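Local coordinates for protein coronin (Toxoplasma gondii, PDB 4OZU) that probably binds actin filaments and contributes to parasite invasion and egress, the part described being its WD40-repeat beta-propeller domain, at residues P321-G333 / A361-S373. Numbering follows the deposited sequence.
Sequences PKLAVDQMRAEIG and ADLYPPAPDVEPS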
ATOM      1  N   PRO A 321      -4.877  -6.297  -5.258  1.00 21.82           N
ATOM      2  CA  PRO A 321      -6.130  -6.068  -4.534  1.00 18.07           C
ATOM      3  C   PRO A 321      -6.874  -7.366  -4.273  1.00 24.15           C
ATOM      4  O   PRO A 321      -6.683  -8.340  -5.000  1.00 22.52           O
ATOM      5  CB  PRO A 321      -6.935  -5.168  -5.480  1.00 23.41           C
ATOM      6  CG  PRO A 321      -5.948  -4.640  -6.461  1.00 30.03           C
ATOM      7  CD  PRO A 321      -4.900  -5.689  -6.596  1.00 23.30           C
ATOM      8  N   LYS A 322      -7.725  -7.364  -3.258  1.00 19.56           N
ATOM      9  CA  LYS A 322      -8.523  -8.541  -2.918  1.00 23.24           C
ATOM     10  C   LYS A 322      -9.359  -9.012  -4.099  1.00 21.14           C
ATOM     11  O   LYS A 322      -9.506 -10.207  -4.315  1.00 23.50           O
ATOM     12  CB  LYS A 322      -9.432  -8.238  -1.728  1.00 18.91           C
ATOM     13  CG  LYS A 322     -10.339  -9.384  -1.315  1.00 18.27           C
ATOM     14  CD  LYS A 322      -9.562 -10.593  -0.803  1.00 18.45           C
ATOM     15  CE  LYS A 322      -8.830 -10.272   0.486  1.00 18.55           C
ATOM     16  NZ  LYS A 322      -8.356 -11.490   1.191  1.00 21.14           N
ATOM     17  N   LEU A 323      -9.908  -8.078  -4.866  1.00 17.63           N
ATOM     18  CA  LEU A 323     -10.781  -8.433  -5.984  1.00 18.71           C
ATOM     19  C   LEU A 323     -10.064  -9.263  -7.035  1.00 22.12           C
ATOM     20  O   LEU A 323     -10.709  -9.933  -7.843  1.00 25.53           O
ATOM     21  CB  LEU A 323     -11.356  -7.182  -6.643  1.00 23.86           C
ATOM     22  CG  LEU A 323     -12.455  -6.442  -5.881  1.00 35.50           C
ATOM     23  CD1 LEU A 323     -12.783  -5.144  -6.596  1.00 34.59           C
ATOM     24  CD2 LEU A 323     -13.699  -7.293  -5.722  1.00 59.62           C
ATOM     25  N   ALA A 324      -8.736  -9.223  -7.024  1.00 21.71           N
ATOM     26  CA  ALA A 324      -7.941  -9.901  -8.039  1.00 22.46           C
ATOM     27  C   ALA A 324      -7.502 -11.322  -7.652  1.00 25.37           C
ATOM     28  O   ALA A 324      -6.964 -12.043  -8.491  1.00 25.09           O
ATOM     29  CB  ALA A 324      -6.713  -9.063  -8.368  1.00 23.99           C
ATOM     30  N   VAL A 325      -7.713 -11.739  -6.407  1.00 22.25           N
ATOM     31  CA  VAL A 325      -7.183 -13.038  -5.981  1.00 25.62           C
ATOM     32  C   VAL A 325      -7.947 -14.197  -6.624  1.00 21.74           C
ATOM     33  O   VAL A 325      -9.093 -14.053  -7.052  1.00 26.92           O
ATOM     34  CB  VAL A 325      -7.203 -13.224  -4.436  1.00 23.09           C
ATOM     35  CG1 VAL A 325      -6.434 -12.093  -3.747  1.00 24.77           C
ATOM     36  CG2 VAL A 325      -8.626 -13.348  -3.898  1.00 22.04           C
ATOM     37  N   ASP A 326      -7.279 -15.344  -6.679  1.00 20.30           N
ATOM     38  CA  ASP A 326      -7.818 -16.551  -7.287  1.00 22.88           C
ATOM     39  C   ASP A 326      -8.578 -17.353  -6.230  1.00 26.37           C
ATOM     40  O   ASP A 326      -7.986 -18.095  -5.446  1.00 25.27           O
ATOM     41  CB  ASP A 326      -6.683 -17.375  -7.900  1.00 30.41           C
ATOM     42  CG  ASP A 326      -7.184 -18.514  -8.768  1.00 44.94           C
ATOM     43  OD1 ASP A 326      -8.341 -18.949  -8.587  1.00 36.18           O
ATOM     44  OD2 ASP A 326      -6.410 -18.976  -9.630  1.00 41.70           O
ATOM     45  N   GLN A 327      -9.894 -17.192  -6.219  1.00 23.83           N
ATOM     46  CA  GLN A 327     -10.723 -17.750  -5.160  1.00 29.82           C
ATOM     47  C   GLN A 327     -10.752 -19.270  -5.184  1.00 31.86           C
ATOM     48  O   GLN A 327     -10.844 -19.910  -4.138  1.00 36.28           O
ATOM     49  CB  GLN A 327     -12.142 -17.196  -5.265  1.00 23.76           C
ATOM     50  CG  GLN A 327     -12.247 -15.732  -4.854  1.00 22.41           C
ATOM     51  CD  GLN A 327     -13.685 -15.244  -4.828  1.00 26.92           C
ATOM     52  OE1 GLN A 327     -14.418 -15.387  -5.807  1.00 31.40           O
ATOM     53  NE2 GLN A 327     -14.101 -14.686  -3.697  1.00 24.35           N
ATOM     54  N   MET A 328     -10.664 -19.852  -6.374  1.00 25.31           N
ATOM     55  CA  MET A 328     -10.722 -21.305  -6.488  1.00 26.99           C
ATOM     56  C   MET A 328      -9.454 -21.978  -5.959  1.00 33.56           C
ATOM     57  O   MET A 328      -9.434 -23.190  -5.753  1.00 33.29           O
ATOM     58  CB  MET A 328     -10.971 -21.711  -7.942  1.00 31.15           C
ATOM     59  CG  MET A 328     -12.381 -21.397  -8.416  1.00 37.74           C
ATOM     60  SD  MET A 328     -13.658 -22.088  -7.338  1.00 39.96           S
ATOM     61  CE  MET A 328     -13.309 -23.840  -7.465  1.00 38.34           C
ATOM     62  N   ARG A 329      -8.411 -21.191  -5.721  1.00 29.23           N
ATOM     63  CA  ARG A 329      -7.166 -21.716  -5.165  1.00 27.87           C
ATOM     64  C   ARG A 329      -7.036 -21.423  -3.676  1.00 27.57           C
ATOM     65  O   ARG A 329      -6.010 -21.725  -3.066  1.00 28.48           O
ATOM     66  CB  ARG A 329      -5.968 -21.130  -5.917  1.00 26.49           C
ATOM     67  CG  ARG A 329      -5.856 -21.630  -7.349  1.00 33.77           C
ATOM     68  CD  ARG A 329      -4.459 -21.421  -7.898  1.00 61.07           C
ATOM     69  NE  ARG A 329      -4.099 -20.006  -7.930  1.00 84.69           N
ATOM     70  CZ  ARG A 329      -2.988 -19.483  -7.414  1.00 74.81           C
ATOM     71  NH1 ARG A 329      -2.079 -20.242  -6.807  1.00 45.99           N
ATOM     72  NH2 ARG A 329      -2.785 -18.177  -7.512  1.00 49.20           N
ATOM     73  N   ALA A 330      -8.081 -20.834  -3.098  1.00 23.90           N
ATOM     74  CA  ALA A 330      -8.067 -20.402  -1.701  1.00 23.22           C
ATOM     75  C   ALA A 330      -6.932 -19.411  -1.485  1.00 23.18           C
ATOM     76  O   ALA A 330      -6.351 -19.331  -0.398  1.00 24.10           O
ATOM     77  CB  ALA A 330      -7.935 -21.591  -0.754  1.00 25.74           C
ATOM     78  N   GLU A 331      -6.621 -18.653  -2.531  1.00 28.23           N
ATOM     79  CA  GLU A 331      -5.659 -17.563  -2.427  1.00 22.21           C
ATOM     80  C   GLU A 331      -6.323 -16.371  -1.754  1.00 21.61           C
ATOM     81  O   GLU A 331      -7.351 -15.902  -2.235  1.00 24.79           O
ATOM     82  CB  GLU A 331      -5.147 -17.164  -3.814  1.00 20.67           C
ATOM     83  CG  GLU A 331      -4.101 -16.058  -3.798  1.00 25.35           C
ATOM     84  CD  GLU A 331      -3.714 -15.607  -5.193  1.00 29.10           C
ATOM     85  OE1 GLU A 331      -4.620 -15.207  -5.965  1.00 25.05           O
ATOM     86  OE2 GLU A 331      -2.505 -15.651  -5.517  1.00 26.33           O
ATOM     87  N   ILE A 332      -5.749 -15.866  -0.660  1.00 24.68           N
ATOM     88  CA  ILE A 332      -6.329 -14.694  -0.000  1.00 23.99           C
ATOM     89  C   ILE A 332      -5.506 -13.427  -0.240  1.00 22.99           C
ATOM     90  O   ILE A 332      -6.013 -12.315  -0.108  1.00 23.00           O
ATOM     91  CB  ILE A 332      -6.506 -14.916   1.518  1.00 31.26           C
ATOM     92  CG1 ILE A 332      -5.165 -15.023   2.234  1.00 47.46           C
ATOM     93  CG2 ILE A 332      -7.359 -16.163   1.773  1.00 32.24           C
ATOM     94  CD1 ILE A 332      -5.295 -14.935   3.734  1.00 71.60           C
ATOM     95  N   GLY A 333      -4.238 -13.599  -0.593  1.00 20.10           N
ATOM     96  CA  GLY A 333      -3.389 -12.475  -0.943  1.00 21.82           C
ATOM     97  C   GLY A 333      -2.296 -12.901  -1.897  1.00 23.49           C
ATOM     98  O   GLY A 333      -2.003 -14.099  -2.028  1.00 22.07           O
ATOM     99  N   ALA A 361     -16.022 -20.766   0.646  1.00 29.15           N
ATOM    100  CA  ALA A 361     -16.802 -19.549   0.828  1.00 27.13           C
ATOM    101  C   ALA A 361     -16.423 -18.803   2.100  1.00 27.92           C
ATOM    102  O   ALA A 361     -16.455 -17.578   2.136  1.00 27.08           O
ATOM    103  CB  ALA A 361     -18.288 -19.879   0.848  1.00 28.56           C
ATOM    104  N   ASP A 362     -16.060 -19.543   3.140  1.00 28.42           N
ATOM    105  CA  ASP A 362     -15.836 -18.939   4.445  1.00 29.35           C
ATOM    106  C   ASP A 362     -14.597 -18.048   4.470  1.00 27.60           C
ATOM    107  O   ASP A 362     -14.386 -17.309   5.430  1.00 30.24           O
ATOM    108  CB  ASP A 362     -15.707 -20.021   5.518  1.00 35.57           C
ATOM    109  CG  ASP A 362     -14.480 -20.888   5.329  1.00 43.09           C
ATOM    110  OD1 ASP A 362     -14.258 -21.375   4.200  1.00 36.88           O
ATOM    111  OD2 ASP A 362     -13.731 -21.079   6.309  1.00 51.07           O
ATOM    112  N   LEU A 363     -13.775 -18.115   3.425  1.00 27.10           N
ATOM    113  CA  LEU A 363     -12.533 -17.341   3.398  1.00 25.51           C
ATOM    114  C   LEU A 363     -12.696 -15.963   2.760  1.00 24.46           C
ATOM    115  O   LEU A 363     -11.763 -15.160   2.776  1.00 20.95           O
ATOM    116  CB  LEU A 363     -11.447 -18.116   2.654  1.00 23.05           C
ATOM    117  CG  LEU A 363     -10.954 -19.404   3.316  1.00 24.16           C
ATOM    118  CD1 LEU A 363      -9.959 -20.077   2.402  1.00 25.90           C
ATOM    119  CD2 LEU A 363     -10.332 -19.139   4.687  1.00 25.07           C
ATOM    120  N   TYR A 364     -13.876 -15.685   2.213  1.00 23.23           N
ATOM    121  CA  TYR A 364     -14.081 -14.476   1.423  1.00 20.77           C
ATOM    122  C   TYR A 364     -15.278 -13.651   1.879  1.00 22.04           C
ATOM    123  O   TYR A 364     -16.365 -13.740   1.302  1.00 21.43           O
ATOM    124  CB  TYR A 364     -14.226 -14.850  -0.050  1.00 38.77           C
ATOM    125  CG  TYR A 364     -12.991 -15.542  -0.560  1.00 23.51           C
ATOM    126  CD1 TYR A 364     -11.844 -14.819  -0.861  1.00 21.70           C
ATOM    127  CD2 TYR A 364     -12.950 -16.916  -0.697  1.00 25.96           C
ATOM    128  CE1 TYR A 364     -10.702 -15.450  -1.308  1.00 23.16           C
ATOM    129  CE2 TYR A 364     -11.814 -17.553  -1.141  1.00 24.02           C
ATOM    130  CZ  TYR A 364     -10.693 -16.817  -1.444  1.00 23.76           C
ATOM    131  OH  TYR A 364      -9.562 -17.461  -1.887  1.00 25.71           O
ATOM    132  N   PRO A 365     -15.076 -12.830   2.922  1.00 20.05           N
ATOM    133  CA  PRO A 365     -16.092 -11.839   3.281  1.00 20.07           C
ATOM    134  C   PRO A 365     -16.221 -10.786   2.189  1.00 22.24           C
ATOM    135  O   PRO A 365     -15.371 -10.729   1.297  1.00 21.04           O
ATOM    136  CB  PRO A 365     -15.556 -11.222   4.576  1.00 22.79           C
ATOM    137  CG  PRO A 365     -14.485 -12.161   5.061  1.00 22.44           C
ATOM    138  CD  PRO A 365     -13.924 -12.804   3.837  1.00 19.83           C
ATOM    139  N   PRO A 366     -17.264  -9.949   2.261  1.00 25.61           N
ATOM    140  CA  PRO A 366     -17.438  -8.867   1.286  1.00 25.71           C
ATOM    141  C   PRO A 366     -16.186  -7.995   1.190  1.00 23.94           C
ATOM    142  O   PRO A 366     -15.723  -7.449   2.192  1.00 22.88           O
ATOM    143  CB  PRO A 366     -18.629  -8.087   1.839  1.00 24.25           C
ATOM    144  CG  PRO A 366     -19.382  -9.090   2.664  1.00 25.73           C
ATOM    145  CD  PRO A 366     -18.334  -9.960   3.273  1.00 27.01           C
ATOM    146  N   ALA A 367     -15.637  -7.900  -0.016  1.00 23.37           N
ATOM    147  CA  ALA A 367     -14.358  -7.238  -0.241  1.00 20.59           C
ATOM    148  C   ALA A 367     -14.574  -5.786  -0.637  1.00 24.00           C
ATOM    149  O   ALA A 367     -15.623  -5.452  -1.184  1.00 20.79           O
ATOM    150  CB  ALA A 367     -13.586  -7.960  -1.312  1.00 19.91           C
ATOM    151  N   PRO A 368     -13.587  -4.918  -0.362  1.00 20.58           N
ATOM    152  CA  PRO A 368     -13.721  -3.537  -0.834  1.00 21.57           C
ATOM    153  C   PRO A 368     -14.009  -3.489  -2.325  1.00 21.70           C
ATOM    154  O   PRO A 368     -13.276  -4.105  -3.100  1.00 22.94           O
ATOM    155  CB  PRO A 368     -12.357  -2.914  -0.513  1.00 21.03           C
ATOM    156  CG  PRO A 368     -11.827  -3.732   0.622  1.00 29.12           C
ATOM    157  CD  PRO A 368     -12.329  -5.133   0.378  1.00 21.11           C
ATOM    158  N   ASP A 369     -15.071  -2.787  -2.709  1.00 21.88           N
ATOM    159  CA  ASP A 369     -15.457  -2.682  -4.109  1.00 18.98           C
ATOM    160  C   ASP A 369     -14.782  -1.512  -4.807  1.00 23.30           C
ATOM    161  O   ASP A 369     -14.203  -0.641  -4.165  1.00 23.49           O
ATOM    162  CB  ASP A 369     -16.969  -2.536  -4.231  1.00 24.23           C
ATOM    163  CG  ASP A 369     -17.509  -3.047  -5.566  1.00 29.98           C
ATOM    164  OD1 ASP A 369     -16.709  -3.479  -6.432  1.00 33.72           O
ATOM    165  OD2 ASP A 369     -18.743  -3.010  -5.748  1.00 33.96           O
ATOM    166  N   VAL A 370     -14.879  -1.495  -6.130  1.00 23.76           N
ATOM    167  CA  VAL A 370     -14.284  -0.431  -6.930  1.00 22.35           C
ATOM    168  C   VAL A 370     -15.295   0.698  -7.155  1.00 26.44           C
ATOM    169  O   VAL A 370     -15.339   1.301  -8.228  1.00 32.70           O
ATOM    170  CB  VAL A 370     -13.771  -0.974  -8.283  1.00 29.04           C
ATOM    171  CG1 VAL A 370     -12.610  -1.938  -8.047  1.00 25.62           C
ATOM    172  CG2 VAL A 370     -14.888  -1.662  -9.071  1.00 29.24           C
ATOM    173  N   GLU A 371     -16.099   0.966  -6.127  1.00 28.31           N
ATOM    174  CA  GLU A 371     -17.064   2.068  -6.130  1.00 27.24           C
ATOM    175  C   GLU A 371     -16.826   2.945  -4.914  1.00 22.26           C
ATOM    176  O   GLU A 371     -16.813   2.439  -3.793  1.00 23.59           O
ATOM    177  CB  GLU A 371     -18.506   1.560  -6.085  1.00 27.41           C
ATOM    178  CG  GLU A 371     -19.002   0.837  -7.295  1.00 44.89           C
ATOM    179  CD  GLU A 371     -20.421   0.347  -7.093  1.00 50.77           C
ATOM    180  OE1 GLU A 371     -21.137   0.924  -6.245  1.00 26.69           O
ATOM    181  OE2 GLU A 371     -20.816  -0.622  -7.764  1.00 39.99           O
ATOM    182  N   PRO A 372     -16.657   4.263  -5.107  1.00 20.99           N
ATOM    183  CA  PRO A 372     -16.531   5.110  -3.914  1.00 17.68           C
ATOM    184  C   PRO A 372     -17.817   5.178  -3.092  1.00 19.38           C
ATOM    185  O   PRO A 372     -18.891   5.251  -3.678  1.00 23.99           O
ATOM    186  CB  PRO A 372     -16.205   6.498  -4.485  1.00 20.70           C
ATOM    187  CG  PRO A 372     -15.966   6.308  -5.947  1.00 26.45           C
ATOM    188  CD  PRO A 372     -16.603   5.038  -6.358  1.00 21.32           C
ATOM    189  N   SER A 373     -17.716   5.188  -1.764  1.00 18.55           N
ATOM    190  CA  SER A 373     -18.920   5.287  -0.940  1.00 18.81           C
ATOM    191  C   SER A 373     -19.410   6.729  -0.869  1.00 18.68           C
ATOM    192  O   SER A 373     -20.592   6.978  -0.626  1.00 21.60           O
ATOM    193  CB  SER A 373     -18.677   4.754   0.475  1.00 22.16           C
ATOM    194  OG  SER A 373     -17.848   5.624   1.221  1.00 24.34           O
TER
HETATM  195  O   HOH W   1     -10.727 -12.684   1.722  1.00 21.54           O
HETATM  196  O   HOH W   2     -10.394  -5.176  -3.682  0.99 23.37           O
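Gln327 lies over one face of the Tyr364 ring, while CB of Leu363, the preceding residue, backs the opposite face and the carbonyl oxygen of Glu331 sits at the edge, in the ring plane. Gln327 CG stands 3.9 Å from the ring centroid, 12° off the normal, in a CH-pi contact. With the chain extended beyond CG, the amide runs on over the ring, its plane 72° from that of the ring, and NE2 comes to 3.4 Å from Tyr364 CG. NE2 is hydrogen-bonded to the carbonyl of Val392, which helps to hold the amide's orientation over the aromatic face. The buried phenol donates from OH to Glu331 O at 2.7 Å, reaching that carbonyl from above its plane rather than along a lone pair. Val325 CG2 approaches the ring obliquely; separately, Ala330 CB meets Leu363 CD1 at 4.0 Å.

Further along, Lys322 presses CG against Ala367 CB at 3.5 Å. Its chain then bends at chi2 and chi3 (both 65°), bringing NZ to Ile332 O, to a water shared with Leu363 O, and to a salt bridge with Asp276. Leu323 extends CD1 to Val370 CG1, 3.5 Å away, and a second water links Leu323 N to Pro368 O.

The contact joins a strand connection of the closing propeller sheet to the C-terminal segment packed on it. This sheet combines N-terminal strand 16-25 with strands 317-319, 331-339 and 343-350, the common way of closing a beta-propeller ring. The loop of residues 321-330 connects strands 317-319 and 331-339, antiparallel neighbours, and Ile332 and Gly333 form a classic beta bulge opposite Phe349 of strand 343-350. Residues 361-373 follow that strand after an intervening loop, lie across the connection, and contribute strand 367-368, which pairs antiparallel with strand 389-390 near the C-terminus.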